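Local atomic coordinates of NADB-Rossmann Superfamily protein (Streptococcus agalactiae, PDB entry 3LEC), a protein that binds a zinc ion and probably methylates N1 of an adenine in tRNA. Residues V144-L149 with E157-K162. Residues are numbered along the deposited sequence; the frame is centred on the assembly and turned at random.
Sequences VAEDIL and EILVVK
Asp147 and Ile158 grip each other through two backbone bonds: Asp147 N gives to Ile158 O at 2.9 Å, and Ile158 N gives to Asp147 O at 2.8 Å. The second is nearly straight, 169° at the hydrogen. The tight end lies just beyond. There Leu149 CD2 meets Ile158 CD1 at 3.5 Å, the two side chains slanting across each other. Leu149 CG sits between its backbone N and carbonyl carbon (chi1 67°), which brings CD2 close to Ile158. Lys14 of helix 10-16 touches both side chains. The strands form an antiparallel hairpin at the edge of the Rossmann-like sheet, with 141-150 outermost. A classic beta bulge puts Val144 and Ala145 both opposite Val160. Val144 N gives to Val160 O, and Val160 N to Ala145 O. The side chains sit farther apart here: Val144 CG2 to Val160 CG1 is 3.8 Å and Ala145 CB to Val160 CG2 is 4.0 Å. Val144 and Ala145 are partly exposed, but Val160 is buried. On the face of Glu146 and Glu157, Arg133 of helix 129-138 forms salt bridges to both carboxylates, which may ease the repulsion between them. Lys190 also pairs with Glu157, while the backbone N atoms of Phe178 and Leu179 bind Glu146 OE1.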
loop_
_atom_site.group_PDB
_atom_site.type_symbol
_atom_site.label_atom_id
_atom_site.label_comp_id
_atom_site.label_asym_id
_atom_site.label_seq_id
_atom_site.Cartn_x
_atom_site.Cartn_y
_atom_site.Cartn_z
ATOM N N VAL A 144 -7.318 3.997 9.016
ATOM C CA VAL A 144 -8.663 3.630 9.521
ATOM C C VAL A 144 -8.979 2.149 9.442
ATOM O O VAL A 144 -9.957 1.691 10.032
ATOM C CB VAL A 144 -9.785 4.429 8.812
ATOM C CG1 VAL A 144 -9.655 5.875 9.124
ATOM C CG2 VAL A 144 -9.771 4.175 7.277
ATOM N N ALA A 145 -8.153 1.412 8.695
ATOM C CA ALA A 145 -8.164 -0.037 8.675
ATOM C C ALA A 145 -6.816 -0.566 8.166
ATOM O O ALA A 145 -6.106 0.123 7.390
ATOM C CB ALA A 145 -9.321 -0.578 7.805
ATOM N N GLU A 146 -6.456 -1.770 8.621
ATOM C CA GLU A 146 -5.292 -2.497 8.091
ATOM C C GLU A 146 -5.606 -3.974 7.877
ATOM O O GLU A 146 -6.444 -4.549 8.574
ATOM C CB GLU A 146 -4.060 -2.360 8.999
ATOM C CG GLU A 146 -3.612 -0.945 9.276
ATOM C CD GLU A 146 -2.451 -0.892 10.239
ATOM O OE1 GLU A 146 -2.588 -1.451 11.356
ATOM O OE2 GLU A 146 -1.416 -0.268 9.892
ATOM N N ASP A 147 -4.921 -4.606 6.922
ATOM C CA ASP A 147 -5.049 -6.028 6.741
ATOM C C ASP A 147 -3.655 -6.601 6.513
ATOM O O ASP A 147 -2.797 -5.904 6.030
ATOM C CB ASP A 147 -5.930 -6.352 5.535
ATOM C CG ASP A 147 -6.266 -7.833 5.437
ATOM O OD1 ASP A 147 -6.569 -8.469 6.469
ATOM O OD2 ASP A 147 -6.238 -8.366 4.315
ATOM N N ILE A 148 -3.441 -7.839 6.922
ATOM C CA ILE A 148 -2.222 -8.568 6.553
ATOM C C ILE A 148 -2.689 -9.896 5.976
ATOM O O ILE A 148 -3.585 -10.554 6.533
ATOM C CB ILE A 148 -1.231 -8.725 7.732
ATOM C CG1 ILE A 148 0.091 -9.327 7.234
ATOM C CG2 ILE A 148 -1.844 -9.561 8.900
ATOM C CD1 ILE A 148 1.212 -9.292 8.247
ATOM N N LEU A 149 -2.114 -10.264 4.837
ATOM C CA LEU A 149 -2.555 -11.408 4.060
ATOM C C LEU A 149 -1.351 -12.226 3.640
ATOM O O LEU A 149 -0.242 -11.708 3.645
ATOM C CB LEU A 149 -3.318 -10.912 2.827
ATOM C CG LEU A 149 -2.519 -10.151 1.768
ATOM C CD1 LEU A 149 -2.400 -11.035 0.528
ATOM C CD2 LEU A 149 -3.193 -8.810 1.411
ATOM N N GLU A 157 0.995 -6.420 3.811
ATOM C CA GLU A 157 0.184 -5.501 4.597
ATOM C C GLU A 157 -0.533 -4.523 3.698
ATOM O O GLU A 157 0.044 -4.049 2.719
ATOM C CB GLU A 157 1.049 -4.722 5.574
ATOM C CG GLU A 157 1.763 -5.615 6.601
ATOM C CD GLU A 157 2.396 -4.874 7.760
ATOM O OE1 GLU A 157 2.188 -3.654 7.935
ATOM O OE2 GLU A 157 3.131 -5.536 8.518
ATOM N N ILE A 158 -1.788 -4.219 4.041
ATOM C CA ILE A 158 -2.558 -3.173 3.366
ATOM C C ILE A 158 -2.971 -2.118 4.407
ATOM O O ILE A 158 -3.503 -2.474 5.457
ATOM C CB ILE A 158 -3.809 -3.752 2.669
ATOM C CG1 ILE A 158 -3.407 -4.656 1.493
ATOM C CG2 ILE A 158 -4.829 -2.634 2.263
ATOM C CD1 ILE A 158 -4.553 -5.586 1.024
ATOM N N LEU A 159 -2.726 -0.845 4.102
ATOM C CA LEU A 159 -3.154 0.273 4.946
ATOM C C LEU A 159 -4.242 1.086 4.273
ATOM O O LEU A 159 -4.069 1.519 3.150
ATOM C CB LEU A 159 -1.974 1.203 5.235
ATOM C CG LEU A 159 -0.707 0.684 5.913
ATOM C CD1 LEU A 159 0.223 1.827 6.225
ATOM C CD2 LEU A 159 -1.047 -0.077 7.154
ATOM N N VAL A 160 -5.350 1.328 4.982
ATOM C CA VAL A 160 -6.456 2.146 4.446
ATOM C C VAL A 160 -6.398 3.466 5.177
ATOM O O VAL A 160 -6.309 3.483 6.414
ATOM C CB VAL A 160 -7.821 1.486 4.682
ATOM C CG1 VAL A 160 -8.935 2.327 4.029
ATOM C CG2 VAL A 160 -7.824 0.073 4.118
ATOM N N VAL A 161 -6.413 4.566 4.420
ATOM C CA VAL A 161 -6.035 5.863 4.958
ATOM C C VAL A 161 -7.058 6.919 4.554
ATOM O O VAL A 161 -7.583 6.908 3.444
ATOM C CB VAL A 161 -4.622 6.309 4.419
ATOM C CG1 VAL A 161 -4.259 7.691 4.898
ATOM C CG2 VAL A 161 -3.526 5.326 4.841
ATOM N N LYS A 162 -7.358 7.819 5.477
ATOM C CA LYS A 162 -8.126 9.009 5.135
ATOM C C LYS A 162 -7.433 10.228 5.760
ATOM O O LYS A 162 -6.526 10.078 6.566
ATOM C CB LYS A 162 -9.577 8.859 5.652
ATOM C CG LYS A 162 -10.375 7.744 4.899
ATOM C CD LYS A 162 -11.824 7.531 5.381
ATOM C CE LYS A 162 -12.792 8.608 4.868
ATOM N NZ LYS A 162 -13.101 8.490 3.415
#